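Local coordinates for putative periplasmic or exported protein (Salmonella enterica subsp. enterica serovar Typhimurium, PDB 4GQZ), which binds copper in the bacterial periplasm, forms a V-shaped dimer and probably contributes to copper resistance, at residues Q22-I27 against K63-F68; T45-S50 against Y56-G61; V99-S102 against V106-Q109. All blocks are in the same frame, centred on the assembly; numbering follows the deposited sequence.

Contact 1 (Q22-I27 against K63-F68); sequences QIVDTI and KFYLSF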
loop_
_atom_site.group_PDB
_atom_site.type_symbol
_atom_site.label_atom_id
_atom_site.label_comp_id
_atom_site.label_asym_id
_atom_site.label_seq_id
_atom_site.Cartn_x
_atom_site.Cartn_y
_atom_site.Cartn_z
ATOM N N GLN B 22 -0.326 6.006 -5.450
ATOM C CA GLN B 22 -0.806 7.041 -6.356
ATOM C C GLN B 22 -1.023 8.354 -5.613
ATOM O O GLN B 22 -0.789 9.424 -6.166
ATOM C CB GLN B 22 -2.100 6.596 -7.062
ATOM C CG GLN B 22 -1.930 5.346 -7.927
ATOM C CD GLN B 22 -3.256 4.780 -8.455
ATOM O OE1 GLN B 22 -4.309 4.913 -7.826
ATOM N NE2 GLN B 22 -3.199 4.147 -9.620
ATOM N N ILE B 23 -1.458 8.284 -4.358
ATOM C CA ILE B 23 -1.653 9.517 -3.576
ATOM C C ILE B 23 -0.307 10.180 -3.289
ATOM O O ILE B 23 -0.130 11.379 -3.527
ATOM C CB ILE B 23 -2.346 9.255 -2.231
ATOM C CG1 ILE B 23 -3.771 8.746 -2.449
ATOM C CG2 ILE B 23 -2.378 10.519 -1.381
ATOM C CD1 ILE B 23 -4.453 8.305 -1.161
ATOM N N VAL B 24 0.629 9.401 -2.749
ATOM C CA VAL B 24 1.978 9.892 -2.471
ATOM C C VAL B 24 2.635 10.446 -3.728
ATOM O O VAL B 24 3.123 11.601 -3.722
ATOM C CB VAL B 24 2.833 8.794 -1.811
ATOM C CG1 VAL B 24 4.295 9.220 -1.709
ATOM C CG2 VAL B 24 2.269 8.474 -0.430
ATOM N N ASP B 25 2.624 9.661 -4.812
ATOM C CA ASP B 25 3.157 10.126 -6.097
ATOM C C ASP B 25 2.499 11.434 -6.552
ATOM O O ASP B 25 3.173 12.345 -7.026
ATOM C CB ASP B 25 2.942 9.080 -7.199
ATOM C CG ASP B 25 3.769 7.831 -6.996
ATOM O OD1 ASP B 25 4.675 7.847 -6.139
ATOM O OD2 ASP B 25 3.504 6.825 -7.698
ATOM N N THR B 26 1.179 11.519 -6.428
ATOM C CA THR B 26 0.465 12.704 -6.910
ATOM C C THR B 26 0.918 13.935 -6.140
ATOM O O THR B 26 1.187 15.003 -6.724
ATOM C CB THR B 26 -1.069 12.549 -6.749
ATOM O OG1 THR B 26 -1.520 11.386 -7.473
ATOM C CG2 THR B 26 -1.785 13.782 -7.257
ATOM N N ILE B 27 1.019 13.790 -4.824
ATOM C CA ILE B 27 1.365 14.933 -3.986
ATOM C C ILE B 27 2.813 15.352 -4.194
ATOM O O ILE B 27 3.109 16.540 -4.401
ATOM C CB ILE B 27 1.102 14.644 -2.502
ATOM C CG1 ILE B 27 -0.388 14.384 -2.258
ATOM C CG2 ILE B 27 1.518 15.823 -1.640
ATOM C CD1 ILE B 27 -0.712 14.140 -0.792
ATOM N N LYS B 63 5.727 -1.345 0.114
ATOM C CA LYS B 63 6.941 -0.664 -0.320
ATOM C C LYS B 63 7.265 0.561 0.526
ATOM O O LYS B 63 6.369 1.310 0.937
ATOM C CB LYS B 63 6.797 -0.228 -1.775
ATOM C CG LYS B 63 6.607 -1.378 -2.746
ATOM C CD LYS B 63 7.882 -2.190 -2.841
ATOM C CE LYS B 63 7.765 -3.283 -3.906
ATOM N NZ LYS B 63 6.518 -4.081 -3.715
ATOM N N PHE B 64 8.557 0.768 0.757
ATOM C CA PHE B 64 9.063 1.949 1.445
ATOM C C PHE B 64 9.266 3.074 0.419
ATOM O O PHE B 64 9.797 2.852 -0.683
ATOM C CB PHE B 64 10.392 1.557 2.092
ATOM C CG PHE B 64 11.030 2.630 2.932
ATOM C CD1 PHE B 64 11.727 3.674 2.346
ATOM C CD2 PHE B 64 10.991 2.548 4.313
ATOM C CE1 PHE B 64 12.345 4.634 3.121
ATOM C CE2 PHE B 64 11.616 3.495 5.092
ATOM C CZ PHE B 64 12.283 4.540 4.501
ATOM N N TYR B 65 8.843 4.283 0.767
ATOM C CA TYR B 65 9.062 5.438 -0.097
ATOM C C TYR B 65 10.251 6.252 0.364
ATOM O O TYR B 65 10.250 6.816 1.462
ATOM C CB TYR B 65 7.842 6.340 -0.092
ATOM C CG TYR B 65 7.834 7.434 -1.152
ATOM C CD1 TYR B 65 7.651 7.123 -2.489
ATOM C CD2 TYR B 65 7.932 8.780 -0.801
ATOM C CE1 TYR B 65 7.594 8.114 -3.462
ATOM C CE2 TYR B 65 7.875 9.788 -1.774
ATOM C CZ TYR B 65 7.705 9.433 -3.102
ATOM O OH TYR B 65 7.650 10.390 -4.087
ATOM N N LEU B 66 11.258 6.324 -0.493
ATOM C CA LEU B 66 12.381 7.207 -0.266
ATOM C C LEU B 66 12.340 8.371 -1.260
ATOM O O LEU B 66 12.305 8.161 -2.480
ATOM C CB LEU B 66 13.668 6.413 -0.427
ATOM C CG LEU B 66 14.958 7.212 -0.276
ATOM C CD1 LEU B 66 15.081 7.799 1.134
ATOM C CD2 LEU B 66 16.143 6.316 -0.637
ATOM N N SER B 67 12.356 9.603 -0.756
ATOM C CA SER B 67 12.393 10.765 -1.657
ATOM C C SER B 67 13.713 11.505 -1.463
ATOM O O SER B 67 14.081 11.847 -0.342
ATOM C CB SER B 67 11.169 11.677 -1.430
ATOM O OG SER B 67 11.019 12.642 -2.474
ATOM N N PHE B 68 14.454 11.721 -2.545
ATOM C CA PHE B 68 15.760 12.346 -2.408
ATOM C C PHE B 68 15.935 13.541 -3.341
ATOM O O PHE B 68 15.280 13.638 -4.392
ATOM C CB PHE B 68 16.856 11.293 -2.647
ATOM C CG PHE B 68 16.761 10.612 -3.980
ATOM C CD1 PHE B 68 15.978 9.480 -4.141
ATOM C CD2 PHE B 68 17.483 11.087 -5.066
ATOM C CE1 PHE B 68 15.896 8.838 -5.370
ATOM C CE2 PHE B 68 17.408 10.456 -6.296
ATOM C CZ PHE B 68 16.606 9.323 -6.446
HETATM O O HOH W 1 6.875 9.900 -6.728
#
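V24 on the helix and Y65 on the strand meet by a CH-pi contact. Methyl CG1 of V24 sits 3.6 Å from the centroid of the Y65 ring and only 10° off the ring normal, so that it covers the middle of one face. CG1 lies anti to the backbone N of V24 (chi1 171°), which carries it off the helix toward the strand; Y65 reaches out from the other side, and its flat ring offers a compact branched valine a broad apolar surface. Helix 20-28 thereby packs against strand 63-68, the middle strand of a three-stranded mixed sheet, with I42 touching both V24 and Y65.

D25 starts off turned from the strand, yet its OD1 makes a loose van der Waals approach to Y65 CE1 at 4.0 Å, the carboxylate plane tilted 45° from the ring. The polar link is a water, in the ring plane at its edge, that donates to both D25 OD1 (3.1 Å) and Y65 OH (2.8 Å); a carboxylate and a phenol can each hold more than one polar partner. Both ends of this bridge do so: W123 NE1 donates to D25 OD1, and Y65 OH is hydrogen-bonded to D28 OD2.

Contact 2 (T45-S50 against Y56-G61); sequences TELKLS and YTLPLG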
loop_
_atom_site.group_PDB
_atom_site.type_symbol
_atom_site.label_atom_id
_atom_site.label_comp_id
_atom_site.label_asym_id
_atom_site.label_seq_id
_atom_site.Cartn_x
_atom_site.Cartn_y
_atom_site.Cartn_z
ATOM N N THR B 45 6.129 4.376 7.584
ATOM C CA THR B 45 4.907 3.587 7.632
ATOM C C THR B 45 3.624 4.365 7.397
ATOM O O THR B 45 2.589 3.746 7.184
ATOM C CB THR B 45 4.768 2.773 8.957
ATOM O OG1 THR B 45 4.885 3.654 10.081
ATOM C CG2 THR B 45 5.855 1.696 9.040
ATOM N N GLU B 46 3.686 5.696 7.437
ATOM C CA GLU B 46 2.477 6.518 7.309
ATOM C C GLU B 46 2.618 7.718 6.378
ATOM O O GLU B 46 3.677 8.349 6.299
ATOM C CB GLU B 46 2.060 7.085 8.672
ATOM C CG GLU B 46 2.023 6.108 9.827
ATOM C CD GLU B 46 1.745 6.809 11.146
ATOM O OE1 GLU B 46 1.682 8.064 11.154
ATOM O OE2 GLU B 46 1.590 6.108 12.170
ATOM N N LEU B 47 1.522 8.064 5.706
ATOM C CA LEU B 47 1.406 9.367 5.071
ATOM C C LEU B 47 0.561 10.220 6.028
ATOM O O LEU B 47 -0.535 9.811 6.404
ATOM C CB LEU B 47 0.671 9.203 3.749
ATOM C CG LEU B 47 0.733 10.222 2.613
ATOM C CD1 LEU B 47 -0.655 10.450 2.048
ATOM C CD2 LEU B 47 1.459 11.521 2.975
ATOM N N LYS B 48 1.069 11.375 6.459
ATOM C CA LYS B 48 0.311 12.249 7.375
ATOM C C LYS B 48 -0.216 13.455 6.628
ATOM O O LYS B 48 0.540 14.159 5.958
ATOM C CB LYS B 48 1.179 12.740 8.533
ATOM C CG LYS B 48 1.848 11.661 9.360
ATOM C CD LYS B 48 2.848 12.322 10.328
ATOM C CE LYS B 48 3.731 11.304 11.045
ATOM N NZ LYS B 48 4.915 11.969 11.681
ATOM N N LEU B 49 -1.513 13.716 6.762
ATOM C CA LEU B 49 -2.128 14.814 6.028
ATOM C C LEU B 49 -2.839 15.737 6.992
ATOM O O LEU B 49 -3.401 15.287 7.990
ATOM C CB LEU B 49 -3.143 14.291 5.012
ATOM C CG LEU B 49 -2.663 13.326 3.930
ATOM C CD1 LEU B 49 -3.867 12.653 3.231
ATOM C CD2 LEU B 49 -1.794 14.052 2.939
ATOM N N SER B 50 -2.820 17.033 6.682
ATOM C CA SER B 50 -3.528 18.005 7.509
ATOM C C SER B 50 -4.046 19.218 6.730
ATOM O O SER B 50 -3.398 19.690 5.791
ATOM C CB SER B 50 -2.658 18.440 8.686
ATOM O OG SER B 50 -3.439 19.155 9.638
ATOM N N TYR B 56 -4.552 13.535 9.683
ATOM C CA TYR B 56 -5.054 12.240 9.247
ATOM C C TYR B 56 -3.856 11.395 8.908
ATOM O O TYR B 56 -2.854 11.929 8.433
ATOM C CB TYR B 56 -5.944 12.401 8.014
ATOM C CG TYR B 56 -7.001 13.478 8.190
ATOM C CD1 TYR B 56 -7.946 13.385 9.198
ATOM C CD2 TYR B 56 -7.042 14.587 7.346
ATOM C CE1 TYR B 56 -8.917 14.385 9.376
ATOM C CE2 TYR B 56 -8.000 15.583 7.507
ATOM C CZ TYR B 56 -8.931 15.469 8.526
ATOM O OH TYR B 56 -9.866 16.460 8.680
ATOM N N THR B 57 -3.942 10.090 9.162
ATOM C CA THR B 57 -2.832 9.180 8.871
ATOM C C THR B 57 -3.251 8.008 8.000
ATOM O O THR B 57 -4.150 7.238 8.360
ATOM C CB THR B 57 -2.184 8.615 10.151
ATOM O OG1 THR B 57 -3.178 7.953 10.944
ATOM C CG2 THR B 57 -1.541 9.729 10.966
ATOM N N LEU B 58 -2.593 7.867 6.853
ATOM C CA LEU B 58 -2.891 6.780 5.939
ATOM C C LEU B 58 -1.704 5.828 5.939
ATOM O O LEU B 58 -0.582 6.234 5.638
ATOM C CB LEU B 58 -3.123 7.314 4.529
ATOM C CG LEU B 58 -4.161 8.414 4.321
ATOM C CD1 LEU B 58 -4.288 8.765 2.838
ATOM C CD2 LEU B 58 -5.513 8.034 4.906
ATOM N N PRO B 59 -1.943 4.563 6.298
ATOM C CA PRO B 59 -0.855 3.574 6.293
ATOM C C PRO B 59 -0.312 3.363 4.890
ATOM O O PRO B 59 -1.090 3.360 3.917
ATOM C CB PRO B 59 -1.541 2.294 6.777
ATOM C CG PRO B 59 -2.758 2.777 7.548
ATOM C CD PRO B 59 -3.209 4.006 6.809
ATOM N N LEU B 60 1.008 3.206 4.786
ATOM C CA LEU B 60 1.629 2.816 3.527
ATOM C C LEU B 60 1.448 1.329 3.261
ATOM O O LEU B 60 0.903 0.587 4.088
ATOM C CB LEU B 60 3.121 3.186 3.522
ATOM C CG LEU B 60 3.536 4.578 3.027
ATOM C CD1 LEU B 60 2.472 5.649 3.234
ATOM C CD2 LEU B 60 4.867 5.031 3.643
ATOM N N GLY B 61 1.905 0.892 2.094
ATOM C CA GLY B 61 1.794 -0.496 1.703
ATOM C C GLY B 61 3.105 -1.244 1.845
ATOM O O GLY B 61 3.910 -0.918 2.714
#
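L47 and L58 face each other as a hydrogen-bonded antiparallel pair, with L47 N to L58 O at 2.8 Å and L58 N to L47 O at 2.9 Å. L49 and Y56 repeat the pattern two residues further on, and the bond from Y56 N to L49 O is short, at 2.7 Å. All four bonds are nearly straight. Between these pairs come the non-hydrogen-bonded ones, K48 with T57 and E46 with P59; proline suits its position there because it has no N-H to give.

The tight side is the face that carries L47, L49, Y56 and L58. CD1 of L58 touches two leucines of the facing strand, 3.9 Å from L49 CD1 and 4.1 Å from L47 CD1, the three methyls making a triangle. The L58 side chain runs alongside that of L47 but slants across that of L49. Leucines fit here because I23, V24 and I27 of helix 20-28 pack onto this face, while F9 meets the Y56 ring. Past the strand end L60 adds its CD1 against the backbone of L47, 3.6 Å from L47 N, and its own N bonds to T45 O from above the carbonyl plane.

The other face is looser and more polar, with E46, K48 and T57 partly exposed. E46 and T57 lie side by side, OE1 of the glutamate 3.6 Å from T57 CG2; chi1 of 57° sets T57 OG1 between N and the carbonyl carbon and leaves CG2 to meet E46. K48 leads its amine away. Along the outer edge of strand 55-59 the second subunit approaches: its E6 accepts a hydrogen bond from T57 N, and its K18 packs on P59. Strands 46-50 and 55-59 form a beta hairpin at the margin of a four-stranded antiparallel sheet.

Contact 3 (V99-S102 against V106-Q109); sequences VTDS and VIVQ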
loop_
_atom_site.group_PDB
_atom_site.type_symbol
_atom_site.label_atom_id
_atom_site.label_comp_id
_atom_site.label_asym_id
_atom_site.label_seq_id
_atom_site.Cartn_x
_atom_site.Cartn_y
_atom_site.Cartn_z
ATOM N N VAL B 99 19.763 2.034 -7.589
ATOM C CA VAL B 99 19.709 1.539 -6.224
ATOM C C VAL B 99 20.112 0.077 -6.208
ATOM O O VAL B 99 19.546 -0.733 -6.951
ATOM C CB VAL B 99 18.314 1.685 -5.614
ATOM C CG1 VAL B 99 18.247 0.952 -4.268
ATOM C CG2 VAL B 99 17.979 3.151 -5.438
ATOM N N THR B 100 21.092 -0.251 -5.369
ATOM C CA THR B 100 21.620 -1.605 -5.281
ATOM C C THR B 100 21.557 -2.078 -3.832
ATOM O O THR B 100 21.874 -1.315 -2.926
ATOM C CB THR B 100 23.092 -1.671 -5.800
ATOM O OG1 THR B 100 23.919 -0.768 -5.053
ATOM C CG2 THR B 100 23.164 -1.273 -7.255
ATOM N N ASP B 101 21.157 -3.326 -3.595
ATOM C CA ASP B 101 21.047 -3.799 -2.208
ATOM C C ASP B 101 22.368 -4.367 -1.670
ATOM O O ASP B 101 23.367 -4.403 -2.391
ATOM C CB ASP B 101 19.861 -4.761 -2.012
ATOM C CG ASP B 101 20.051 -6.129 -2.685
ATOM O OD1 ASP B 101 21.180 -6.490 -3.078
ATOM O OD2 ASP B 101 19.036 -6.862 -2.804
ATOM N N SER B 102 22.372 -4.811 -0.414
ATOM C CA SER B 102 23.608 -5.251 0.236
ATOM C C SER B 102 24.214 -6.514 -0.385
ATOM O O SER B 102 25.397 -6.788 -0.186
ATOM C CB SER B 102 23.389 -5.469 1.729
ATOM O OG SER B 102 22.437 -6.487 1.940
ATOM N N VAL B 106 20.508 -5.191 -8.268
ATOM C CA VAL B 106 20.050 -3.870 -8.709
ATOM C C VAL B 106 18.535 -3.769 -8.574
ATOM O O VAL B 106 17.798 -4.526 -9.202
ATOM C CB VAL B 106 20.482 -3.581 -10.163
ATOM C CG1 VAL B 106 19.845 -2.284 -10.676
ATOM C CG2 VAL B 106 21.979 -3.492 -10.240
ATOM N N ILE B 107 18.069 -2.848 -7.732
ATOM C CA ILE B 107 16.642 -2.699 -7.477
ATOM C C ILE B 107 16.077 -1.638 -8.406
ATOM O O ILE B 107 14.957 -1.743 -8.912
ATOM C CB ILE B 107 16.363 -2.239 -6.025
ATOM C CG1 ILE B 107 17.062 -3.144 -5.007
ATOM C CG2 ILE B 107 14.870 -2.196 -5.767
ATOM C CD1 ILE B 107 16.719 -4.625 -5.146
ATOM N N VAL B 108 16.861 -0.588 -8.595
ATOM C CA VAL B 108 16.459 0.505 -9.460
ATOM C C VAL B 108 17.623 0.868 -10.352
ATOM O O VAL B 108 18.748 1.000 -9.890
ATOM C CB VAL B 108 16.033 1.756 -8.648
ATOM C CG1 VAL B 108 15.608 2.874 -9.587
ATOM C CG2 VAL B 108 14.899 1.425 -7.711
ATOM N N GLN B 109 17.355 1.004 -11.643
ATOM C CA GLN B 109 18.347 1.523 -12.562
ATOM C C GLN B 109 17.625 2.165 -13.727
ATOM O O GLN B 109 17.125 1.460 -14.609
ATOM C CB GLN B 109 19.245 0.411 -13.078
ATOM C CG GLN B 109 19.969 0.779 -14.367
ATOM C CD GLN B 109 21.381 1.211 -14.128
ATOM O OE1 GLN B 109 21.635 2.346 -13.719
ATOM N NE2 GLN B 109 22.325 0.311 -14.392
#
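V99 O is gripped by two backbone N-H groups, those of I107 and V108. The bond from I107 N is the shorter, 2.7 Å and bent at the hydrogen; V108 N stands farther off at 3.2 Å but is straighter (171°), and lies in the carbonyl plane on a lone pair. V99 N in turn gives its hydrogen to V108 O at 2.7 Å.

Two residues of one strand facing a single residue of the other make a classic beta bulge, here in the hairpin of strands 94-101 and 106-109. I107 is the extra residue, its backbone turned toward helical values (psi -39°), and the register moves on by one, pairing T100 with V106.

The valines suit the buried face: V99 CB and V108 CB approach to 3.8 Å, and L124 touches both side chains. I107 slants past V99, its CB 4.1 Å from V99 CG1, and it also packs on L124 and P125; an apolar chain suits these neighbours. On the other face the methyls T100 CG2 and V106 CG2 touch at 3.9 Å; threonine and valine, both beta-branched, are well suited to a strand on this more open face. D101 crosses I107 at about a right angle. Its chi1 of 70° puts CG between the backbone N and the carbonyl carbon, from where OD2 lies 4.0 Å from I107 CD1 and OD1 accepts a hydrogen bond from A105 N within the turn.

In the fold
After strand 2-3 and helix 5-12 the chain enters helix 20-28, then runs through strands 39-42, 46-50 and 55-59 before strand 63-68 returns to the helix and closes contact 1. Contact 2, a hairpin closed by a short turn, falls wholly within that larger loop. The two touch: the helix lies between the hairpin and strand 63-68, and so joins the four-stranded sheet to the mixed sheet. Contact 3 comes later in series, closing a second short hairpin in another antiparallel sheet; its centre lies about 18 Å from that of contact 1 and about 26 Å from that of contact 2, and it touches neither.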